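Local coordinates for protein transcriptional regulators (LACI-FAMILY TRANSCRIPTIONAL REGULATORY PROTEIN) (PDB 3GYB) that probably acts as a LacI-family, DNA-binding transcriptional regulator, with a periplasmic-binding-protein-like domain that carries a bound magnesium ion, at residues A[4-13]-A[59-69]; A[79-87]-A[238-246]. One frame throughout, in Å; residues are numbered along the deposited sequence.

Contact 1. Residues A[4-13]-A[59-69]; sequences RTQLIAVLID and MRPDGIIIAQD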
loop_
_atom_site.group_PDB
_atom_site.type_symbol
_atom_site.label_atom_id
_atom_site.label_comp_id
_atom_site.label_asym_id
_atom_site.label_seq_id
_atom_site.Cartn_x
_atom_site.Cartn_y
_atom_site.Cartn_z
ATOM N N ARG A 4 -6.807 10.583 -30.794
ATOM C CA ARG A 4 -6.859 10.052 -29.400
ATOM C C ARG A 4 -5.449 9.798 -28.872
ATOM O O ARG A 4 -4.492 9.699 -29.641
ATOM C CB ARG A 4 -7.674 8.760 -29.366
ATOM C CG ARG A 4 -7.001 7.574 -30.036
ATOM C CD ARG A 4 -7.936 6.376 -30.060
ATOM N NE ARG A 4 -8.692 6.271 -28.815
ATOM C CZ ARG A 4 -9.563 5.305 -28.543
ATOM N NH1 ARG A 4 -9.795 4.345 -29.429
ATOM N NH2 ARG A 4 -10.215 5.312 -27.388
ATOM N N THR A 5 -5.330 9.685 -27.554
ATOM C CA THR A 5 -4.038 9.458 -26.918
ATOM C C THR A 5 -3.862 8.032 -26.401
ATOM O O THR A 5 -2.752 7.633 -26.048
ATOM C CB THR A 5 -3.843 10.428 -25.741
ATOM O OG1 THR A 5 -4.872 10.206 -24.768
ATOM C CG2 THR A 5 -3.920 11.872 -26.225
ATOM N N GLN A 6 -4.953 7.271 -26.360
ATOM C CA GLN A 6 -4.926 5.894 -25.871
ATOM C C GLN A 6 -4.581 5.880 -24.391
ATOM O O GLN A 6 -4.175 4.859 -23.835
ATOM C CB GLN A 6 -3.897 5.070 -26.640
ATOM C CG GLN A 6 -4.268 4.827 -28.089
ATOM C CD GLN A 6 -3.284 3.916 -28.791
ATOM O OE1 GLN A 6 -2.123 4.273 -28.989
ATOM N NE2 GLN A 6 -3.743 2.727 -29.166
ATOM N N LEU A 7 -4.751 7.033 -23.762
ATOM C CA LEU A 7 -4.462 7.187 -22.352
ATOM C C LEU A 7 -5.730 7.167 -21.512
ATOM O O LEU A 7 -6.743 7.762 -21.881
ATOM C CB LEU A 7 -3.723 8.503 -22.130
ATOM C CG LEU A 7 -2.237 8.568 -22.491
ATOM C CD1 LEU A 7 -1.761 10.023 -22.451
ATOM C CD2 LEU A 7 -1.440 7.701 -21.522
ATOM N N ILE A 8 -5.671 6.455 -20.393
ATOM C CA ILE A 8 -6.795 6.377 -19.473
ATOM C C ILE A 8 -6.270 6.845 -18.126
ATOM O O ILE A 8 -5.302 6.290 -17.609
ATOM C CB ILE A 8 -7.326 4.929 -19.326
ATOM C CG1 ILE A 8 -7.854 4.421 -20.669
ATOM C CG2 ILE A 8 -8.420 4.880 -18.264
ATOM C CD1 ILE A 8 -9.036 5.207 -21.208
ATOM N N ALA A 9 -6.892 7.882 -17.576
ATOM C CA ALA A 9 -6.489 8.414 -16.281
ATOM C C ALA A 9 -7.264 7.674 -15.199
ATOM O O ALA A 9 -8.468 7.468 -15.322
ATOM C CB ALA A 9 -6.788 9.911 -16.212
ATOM N N VAL A 10 -6.568 7.267 -14.143
ATOM C CA VAL A 10 -7.210 6.562 -13.048
ATOM C C VAL A 10 -7.032 7.389 -11.780
ATOM O O VAL A 10 -5.906 7.638 -11.346
ATOM C CB VAL A 10 -6.585 5.163 -12.852
ATOM C CG1 VAL A 10 -7.317 4.418 -11.744
ATOM C CG2 VAL A 10 -6.661 4.377 -14.158
ATOM N N LEU A 11 -8.143 7.819 -11.190
ATOM C CA LEU A 11 -8.087 8.633 -9.982
ATOM C C LEU A 11 -8.342 7.851 -8.700
ATOM O O LEU A 11 -9.375 7.197 -8.556
ATOM C CB LEU A 11 -9.096 9.786 -10.074
ATOM C CG LEU A 11 -8.719 10.992 -10.938
ATOM C CD1 LEU A 11 -8.537 10.583 -12.396
ATOM C CD2 LEU A 11 -9.810 12.038 -10.813
ATOM N N ILE A 12 -7.391 7.912 -7.772
ATOM C CA ILE A 12 -7.546 7.241 -6.486
ATOM C C ILE A 12 -7.287 8.284 -5.413
ATOM O O ILE A 12 -6.771 9.362 -5.706
ATOM C CB ILE A 12 -6.552 6.077 -6.305
ATOM C CG1 ILE A 12 -5.120 6.607 -6.363
ATOM C CG2 ILE A 12 -6.799 5.018 -7.375
ATOM C CD1 ILE A 12 -4.084 5.597 -5.896
ATOM N N ASP A 13 -7.640 7.979 -4.171
ATOM C CA ASP A 13 -7.443 8.949 -3.105
ATOM C C ASP A 13 -6.079 8.975 -2.446
ATOM O O ASP A 13 -5.459 10.030 -2.342
ATOM C CB ASP A 13 -8.475 8.750 -1.991
ATOM C CG ASP A 13 -9.845 9.246 -2.370
ATOM O OD1 ASP A 13 -9.941 10.392 -2.850
ATOM O OD2 ASP A 13 -10.819 8.493 -2.179
HETATM N N MSE A 59 -3.594 15.489 -19.325
HETATM C CA MSE A 59 -2.917 14.491 -20.143
HETATM C C MSE A 59 -3.755 14.168 -21.381
HETATM O O MSE A 59 -3.351 13.369 -22.225
HETATM C CB MSE A 59 -2.648 13.206 -19.329
HETATM C CG MSE A 59 -3.854 12.304 -19.114
HETATM SE SE MSE A 59 -3.442 10.599 -18.225
HETATM C CE MSE A 59 -2.823 9.603 -19.637
ATOM N N ARG A 60 -4.907 14.823 -21.492
ATOM C CA ARG A 60 -5.823 14.616 -22.608
ATOM C C ARG A 60 -6.129 13.122 -22.736
ATOM O O ARG A 60 -5.845 12.497 -23.759
ATOM C CB ARG A 60 -5.223 15.149 -23.917
ATOM C CG ARG A 60 -4.870 16.639 -23.878
ATOM C CD ARG A 60 -4.292 17.119 -25.208
ATOM N NE ARG A 60 -3.836 18.511 -25.160
ATOM C CZ ARG A 60 -4.638 19.572 -25.150
ATOM N NH1 ARG A 60 -5.956 19.419 -25.188
ATOM N NH2 ARG A 60 -4.121 20.794 -25.096
ATOM N N PRO A 61 -6.712 12.527 -21.684
ATOM C CA PRO A 61 -7.048 11.103 -21.705
ATOM C C PRO A 61 -8.279 10.814 -22.560
ATOM O O PRO A 61 -9.159 11.664 -22.695
ATOM C CB PRO A 61 -7.287 10.797 -20.231
ATOM C CG PRO A 61 -7.947 12.062 -19.756
ATOM C CD PRO A 61 -7.097 13.140 -20.398
ATOM N N ASP A 62 -8.329 9.616 -23.138
ATOM C CA ASP A 62 -9.470 9.211 -23.954
ATOM C C ASP A 62 -10.634 8.894 -23.020
ATOM O O ASP A 62 -11.800 9.076 -23.374
ATOM C CB ASP A 62 -9.146 7.962 -24.781
ATOM C CG ASP A 62 -8.102 8.214 -25.856
ATOM O OD1 ASP A 62 -7.764 9.386 -26.117
ATOM O OD2 ASP A 62 -7.629 7.224 -26.453
ATOM N N GLY A 63 -10.300 8.409 -21.825
ATOM C CA GLY A 63 -11.307 8.063 -20.838
ATOM C C GLY A 63 -10.752 8.228 -19.436
ATOM O O GLY A 63 -9.538 8.356 -19.255
ATOM N N ILE A 64 -11.635 8.223 -18.445
ATOM C CA ILE A 64 -11.216 8.392 -17.058
ATOM C C ILE A 64 -11.944 7.437 -16.120
ATOM O O ILE A 64 -13.157 7.279 -16.202
ATOM C CB ILE A 64 -11.504 9.842 -16.573
ATOM C CG1 ILE A 64 -10.776 10.846 -17.464
ATOM C CG2 ILE A 64 -11.082 10.012 -15.114
ATOM C CD1 ILE A 64 -11.214 12.288 -17.236
ATOM N N ILE A 65 -11.194 6.780 -15.244
ATOM C CA ILE A 65 -11.803 5.905 -14.255
ATOM C C ILE A 65 -11.691 6.699 -12.958
ATOM O O ILE A 65 -10.589 7.068 -12.548
ATOM C CB ILE A 65 -11.033 4.567 -14.089
ATOM C CG1 ILE A 65 -11.163 3.715 -15.354
ATOM C CG2 ILE A 65 -11.574 3.813 -12.876
ATOM C CD1 ILE A 65 -12.588 3.223 -15.641
ATOM N N ILE A 66 -12.824 6.993 -12.332
ATOM C CA ILE A 66 -12.815 7.744 -11.084
ATOM C C ILE A 66 -13.027 6.792 -9.917
ATOM O O ILE A 66 -14.137 6.311 -9.682
ATOM C CB ILE A 66 -13.918 8.819 -11.070
ATOM C CG1 ILE A 66 -13.724 9.767 -12.254
ATOM C CG2 ILE A 66 -13.874 9.597 -9.765
ATOM C CD1 ILE A 66 -14.825 10.797 -12.393
ATOM N N ALA A 67 -11.948 6.512 -9.193
ATOM C CA ALA A 67 -12.016 5.616 -8.047
ATOM C C ALA A 67 -11.722 6.409 -6.780
ATOM O O ALA A 67 -11.096 5.908 -5.845
ATOM C CB ALA A 67 -11.018 4.481 -8.213
ATOM N N GLN A 68 -12.174 7.660 -6.780
ATOM C CA GLN A 68 -12.009 8.581 -5.657
ATOM C C GLN A 68 -13.382 8.886 -5.075
ATOM O O GLN A 68 -14.404 8.723 -5.747
ATOM C CB GLN A 68 -11.388 9.903 -6.121
ATOM C CG GLN A 68 -9.882 9.896 -6.334
ATOM C CD GLN A 68 -9.369 11.227 -6.862
ATOM O OE1 GLN A 68 -8.158 11.441 -6.992
ATOM N NE2 GLN A 68 -10.292 12.130 -7.178
ATOM N N ASP A 69 -13.396 9.339 -3.827
ATOM C CA ASP A 69 -14.635 9.698 -3.154
ATOM C C ASP A 69 -14.895 11.175 -3.437
ATOM O O ASP A 69 -14.259 12.047 -2.844
ATOM C CB ASP A 69 -14.501 9.476 -1.647
ATOM C CG ASP A 69 -15.800 9.719 -0.904
ATOM O OD1 ASP A 69 -16.777 8.984 -1.160
ATOM O OD2 ASP A 69 -15.847 10.645 -0.067
HETATM O O HOH W 1 -9.545 5.870 -3.659
HETATM O O HOH W 2 -11.770 12.093 -1.793
#

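Contact 2. Residues A[79-87]-A[238-246]; sequences LPPFVIAGT and AALLLLSML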
loop_
_atom_site.group_PDB
_atom_site.type_symbol
_atom_site.label_atom_id
_atom_site.label_comp_id
_atom_site.label_asym_id
_atom_site.label_seq_id
_atom_site.Cartn_x
_atom_site.Cartn_y
_atom_site.Cartn_z
ATOM N N LEU A 79 -16.228 16.847 -20.815
ATOM C CA LEU A 79 -15.418 15.850 -20.123
ATOM C C LEU A 79 -15.425 14.532 -20.894
ATOM O O LEU A 79 -16.454 14.123 -21.431
ATOM C CB LEU A 79 -15.966 15.620 -18.711
ATOM C CG LEU A 79 -15.160 14.715 -17.778
ATOM C CD1 LEU A 79 -13.828 15.374 -17.459
ATOM C CD2 LEU A 79 -15.948 14.468 -16.497
ATOM N N PRO A 80 -14.267 13.857 -20.973
ATOM C CA PRO A 80 -14.175 12.580 -21.690
ATOM C C PRO A 80 -15.047 11.537 -20.997
ATOM O O PRO A 80 -15.486 11.742 -19.867
ATOM C CB PRO A 80 -12.689 12.232 -21.588
ATOM C CG PRO A 80 -12.028 13.573 -21.480
ATOM C CD PRO A 80 -12.936 14.297 -20.523
ATOM N N PRO A 81 -15.310 10.405 -21.667
ATOM C CA PRO A 81 -16.138 9.367 -21.045
ATOM C C PRO A 81 -15.487 8.914 -19.742
ATOM O O PRO A 81 -14.263 8.796 -19.669
ATOM C CB PRO A 81 -16.144 8.256 -22.090
ATOM C CG PRO A 81 -16.006 9.011 -23.385
ATOM C CD PRO A 81 -14.948 10.036 -23.046
ATOM N N PHE A 82 -16.301 8.667 -18.723
ATOM C CA PHE A 82 -15.774 8.220 -17.441
ATOM C C PHE A 82 -16.672 7.199 -16.759
ATOM O O PHE A 82 -17.868 7.099 -17.047
ATOM C CB PHE A 82 -15.566 9.407 -16.492
ATOM C CG PHE A 82 -16.845 10.043 -16.024
ATOM C CD1 PHE A 82 -17.514 10.963 -16.824
ATOM C CD2 PHE A 82 -17.397 9.696 -14.795
ATOM C CE1 PHE A 82 -18.717 11.528 -16.406
ATOM C CE2 PHE A 82 -18.600 10.254 -14.368
ATOM C CZ PHE A 82 -19.261 11.173 -15.177
ATOM N N VAL A 83 -16.074 6.446 -15.845
ATOM C CA VAL A 83 -16.781 5.439 -15.075
ATOM C C VAL A 83 -16.304 5.574 -13.644
ATOM O O VAL A 83 -15.106 5.729 -13.400
ATOM C CB VAL A 83 -16.460 4.005 -15.561
ATOM C CG1 VAL A 83 -17.018 2.984 -14.577
ATOM C CG2 VAL A 83 -17.061 3.776 -16.940
ATOM N N ILE A 84 -17.243 5.547 -12.707
ATOM C CA ILE A 84 -16.906 5.633 -11.295
ATOM C C ILE A 84 -16.745 4.185 -10.836
ATOM O O ILE A 84 -17.647 3.366 -11.016
ATOM C CB ILE A 84 -18.032 6.336 -10.504
ATOM C CG1 ILE A 84 -18.198 7.769 -11.022
ATOM C CG2 ILE A 84 -17.702 6.355 -9.017
ATOM C CD1 ILE A 84 -19.409 8.488 -10.467
ATOM N N ALA A 85 -15.589 3.869 -10.256
ATOM C CA ALA A 85 -15.305 2.509 -9.813
ATOM C C ALA A 85 -14.982 2.391 -8.330
ATOM O O ALA A 85 -14.239 3.200 -7.777
ATOM C CB ALA A 85 -14.153 1.939 -10.629
ATOM N N GLY A 86 -15.547 1.371 -7.691
ATOM C CA GLY A 86 -15.281 1.152 -6.280
ATOM C C GLY A 86 -16.260 1.850 -5.365
ATOM O O GLY A 86 -16.407 1.473 -4.202
ATOM N N THR A 87 -16.922 2.878 -5.884
ATOM C CA THR A 87 -17.898 3.628 -5.105
ATOM C C THR A 87 -18.970 4.194 -6.027
ATOM O O THR A 87 -19.017 3.866 -7.213
ATOM C CB THR A 87 -17.226 4.789 -4.329
ATOM O OG1 THR A 87 -18.202 5.447 -3.507
ATOM C CG2 THR A 87 -16.616 5.795 -5.294
ATOM N N ALA A 238 -15.711 -2.296 -14.787
ATOM C CA ALA A 238 -15.534 -0.866 -15.012
ATOM C C ALA A 238 -14.807 -0.657 -16.340
ATOM O O ALA A 238 -15.121 0.263 -17.093
ATOM C CB ALA A 238 -14.727 -0.248 -13.869
ATOM N N ALA A 239 -13.826 -1.512 -16.619
ATOM C CA ALA A 239 -13.073 -1.417 -17.861
ATOM C C ALA A 239 -14.012 -1.702 -19.033
ATOM O O ALA A 239 -14.012 -0.977 -20.029
ATOM C CB ALA A 239 -11.909 -2.413 -17.855
ATOM N N LEU A 240 -14.814 -2.756 -18.914
ATOM C CA LEU A 240 -15.754 -3.089 -19.980
ATOM C C LEU A 240 -16.751 -1.955 -20.189
ATOM O O LEU A 240 -17.083 -1.616 -21.325
ATOM C CB LEU A 240 -16.519 -4.374 -19.655
ATOM C CG LEU A 240 -15.743 -5.690 -19.677
ATOM C CD1 LEU A 240 -16.688 -6.836 -19.344
ATOM C CD2 LEU A 240 -15.115 -5.889 -21.051
ATOM N N LEU A 241 -17.233 -1.370 -19.097
ATOM C CA LEU A 241 -18.205 -0.282 -19.198
ATOM C C LEU A 241 -17.609 0.934 -19.901
ATOM O O LEU A 241 -18.247 1.536 -20.766
ATOM C CB LEU A 241 -18.715 0.118 -17.805
ATOM C CG LEU A 241 -19.814 1.188 -17.759
ATOM C CD1 LEU A 241 -21.051 0.675 -18.477
ATOM C CD2 LEU A 241 -20.152 1.541 -16.312
ATOM N N LEU A 242 -16.386 1.302 -19.532
ATOM C CA LEU A 242 -15.739 2.444 -20.160
ATOM C C LEU A 242 -15.527 2.174 -21.648
ATOM O O LEU A 242 -15.756 3.051 -22.478
ATOM C CB LEU A 242 -14.394 2.734 -19.492
ATOM C CG LEU A 242 -13.644 3.959 -20.023
ATOM C CD1 LEU A 242 -14.479 5.213 -19.806
ATOM C CD2 LEU A 242 -12.315 4.085 -19.310
ATOM N N LEU A 243 -15.088 0.961 -21.978
ATOM C CA LEU A 243 -14.860 0.594 -23.371
ATOM C C LEU A 243 -16.139 0.731 -24.188
ATOM O O LEU A 243 -16.096 1.131 -25.353
ATOM C CB LEU A 243 -14.339 -0.843 -23.476
ATOM C CG LEU A 243 -12.883 -1.099 -23.083
ATOM C CD1 LEU A 243 -12.616 -2.592 -23.093
ATOM C CD2 LEU A 243 -11.948 -0.382 -24.054
ATOM N N SER A 244 -17.275 0.407 -23.578
ATOM C CA SER A 244 -18.554 0.497 -24.285
ATOM C C SER A 244 -18.880 1.950 -24.612
ATOM O O SER A 244 -19.590 2.226 -25.580
ATOM C CB SER A 244 -19.681 -0.136 -23.462
ATOM O OG SER A 244 -20.044 0.681 -22.362
HETATM N N MSE A 245 -18.375 2.877 -23.803
HETATM C CA MSE A 245 -18.601 4.301 -24.047
HETATM C C MSE A 245 -17.609 4.827 -25.084
HETATM O O MSE A 245 -17.960 5.647 -25.930
HETATM C CB MSE A 245 -18.434 5.112 -22.759
HETATM C CG MSE A 245 -19.382 4.758 -21.639
HETATM SE SE MSE A 245 -18.897 5.699 -20.019
HETATM C CE MSE A 245 -20.377 5.146 -18.930
ATOM N N LEU A 246 -16.369 4.352 -25.012
ATOM C CA LEU A 246 -15.319 4.767 -25.939
ATOM C C LEU A 246 -15.579 4.287 -27.366
ATOM O O LEU A 246 -15.148 4.918 -28.335
ATOM C CB LEU A 246 -13.959 4.247 -25.461
ATOM C CG LEU A 246 -13.490 4.830 -24.123
ATOM C CD1 LEU A 246 -12.215 4.139 -23.646
ATOM C CD2 LEU A 246 -13.258 6.329 -24.287
#

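Contact 1. Residues A[4-13]-A[59-69]
Asp62 OD2 is gripped by two donors from opposite faces of its carboxylate: Arg4 NE, 2.8 Å away as part of a salt bridge, and the backbone N of Gln6 at 2.7 Å. Both lie well out of the carboxylate plane, by 57° and 49°. The second oxygen, OD1, takes Thr5 N on its syn side at 2.8 Å. This clamp ties down the entrance to a parallel strand pair, 7-12 beside 63-67, in a Rossmann-like sheet; the intervening chain supplies strand 37-41, which flanks 7-12 on its other edge. Thr5 adds a hydroxyl bond: with OG1 set between the backbone N and the carbonyl carbon (chi1 61°), it reaches Arg60 O at 2.7 Å.

Past the clamp the parallel ladder runs through Asp62 N to Leu7 O, Ala9 N to Gly63 O, Ile65 N to Ala9 O, Leu11 N to Ile65 O and Ala67 N to Leu11 O, the two bonds made by Ile65 being the straightest. Side chains alternate between the faces. Ala9, Leu11 and Ile64 share one, where the CD1 branch of Leu11 meets CG2 of Ile64 at 3.8 Å and helix 52-57 covers Ala9 and Leu11. On the other, Ile8 reaches over Gly63, its CD1 3.5 Å from that residue's N, while its CG2 borders CG1 of Ile65. At the N-terminal end Met59, a selenomethionine, packs on Met59 of the second subunit, placing this end of the strand pair at the contact with that subunit.

Beyond the strands, Asp13 OD2 accepts Asp69 N on its syn side at 3.2 Å, and a water donates both to Asp13 OD1 and to the carbonyl oxygen of Asp69.

Contact 2. Residues A[79-87]-A[238-246]
This is an apolar helix-on-sheet contact without a hydrogen bond across it: the end of helix 231-246 lies over the face of strand 82-85 from which Val83 and Ala85 project, and over the Pro81 that precedes it. The two axes approach to 8.0 Å and run antiparallel, at 167°, so the strand's successive residues on that face meet the helix turn by turn.

Val83 carries the middle. With CG1 anti to the backbone N (chi1 170°), both its methyls meet the helix: CG1 touches CB of Ala238 and CD2 of Leu241, the latter at 3.9 Å, while CG2 shares Leu241 and also lies over the backbone of Leu242, 3.6 Å from its N, with the selenium of Met245 beside it. Ala238, Leu241, Leu242 and Met245 thus frame one valine from successive turns. Further along the strand two alanines meet, Ala85 CB and Ala238 CB 4.0 Å apart.

In type I periplasmic-binding-protein folds the chain passes repeatedly between two alpha/beta subdomains, and helix 231-246 fits such a return: it starts at Ser231, a magnesium ligand together with Asp212 and Asp229, and then lies against the sheet built from the N-terminal part of the chain. Its far side touches helix 21-31 through Ala239 and Leu243.

At the C-terminal end of the helix the ring of Pro81 packs on Met245 and Leu246, CB to Met245 CB and CG to Leu246 CD2, each at 3.9 Å. Met245, a selenomethionine extended beyond CG (chi2 173°), reaches obliquely over the strand and brings SE to 3.4 Å from Phe82 O. Leu242 turns CD1 to the carbonyl of Pro81, 3.6 Å from its oxygen.

In the fold
From the N terminus, the chain lays down strand 7-12, passes through helix 21-31, strand 37-41 and helix 52-57, and closes contact 1 when strand 63-67 settles beside its start. After an unmodelled gap, strand 82-85 joins the same sheet on the other edge of 63-67, with probable hydrogen bonds from Ile66 N to Val83 O and from Ala85 N to Ile66 O. Contact 2 opens there, and its 150-residue loop takes in strand 97-100, helix 102-115 and the strands and helices up to 226-228 before helix 231-246 returns to cover strand 82-85. The two closures follow in series, neither crossing nor enclosing the other, and the Asp62 carbonyl, packed on Leu246, also joins them.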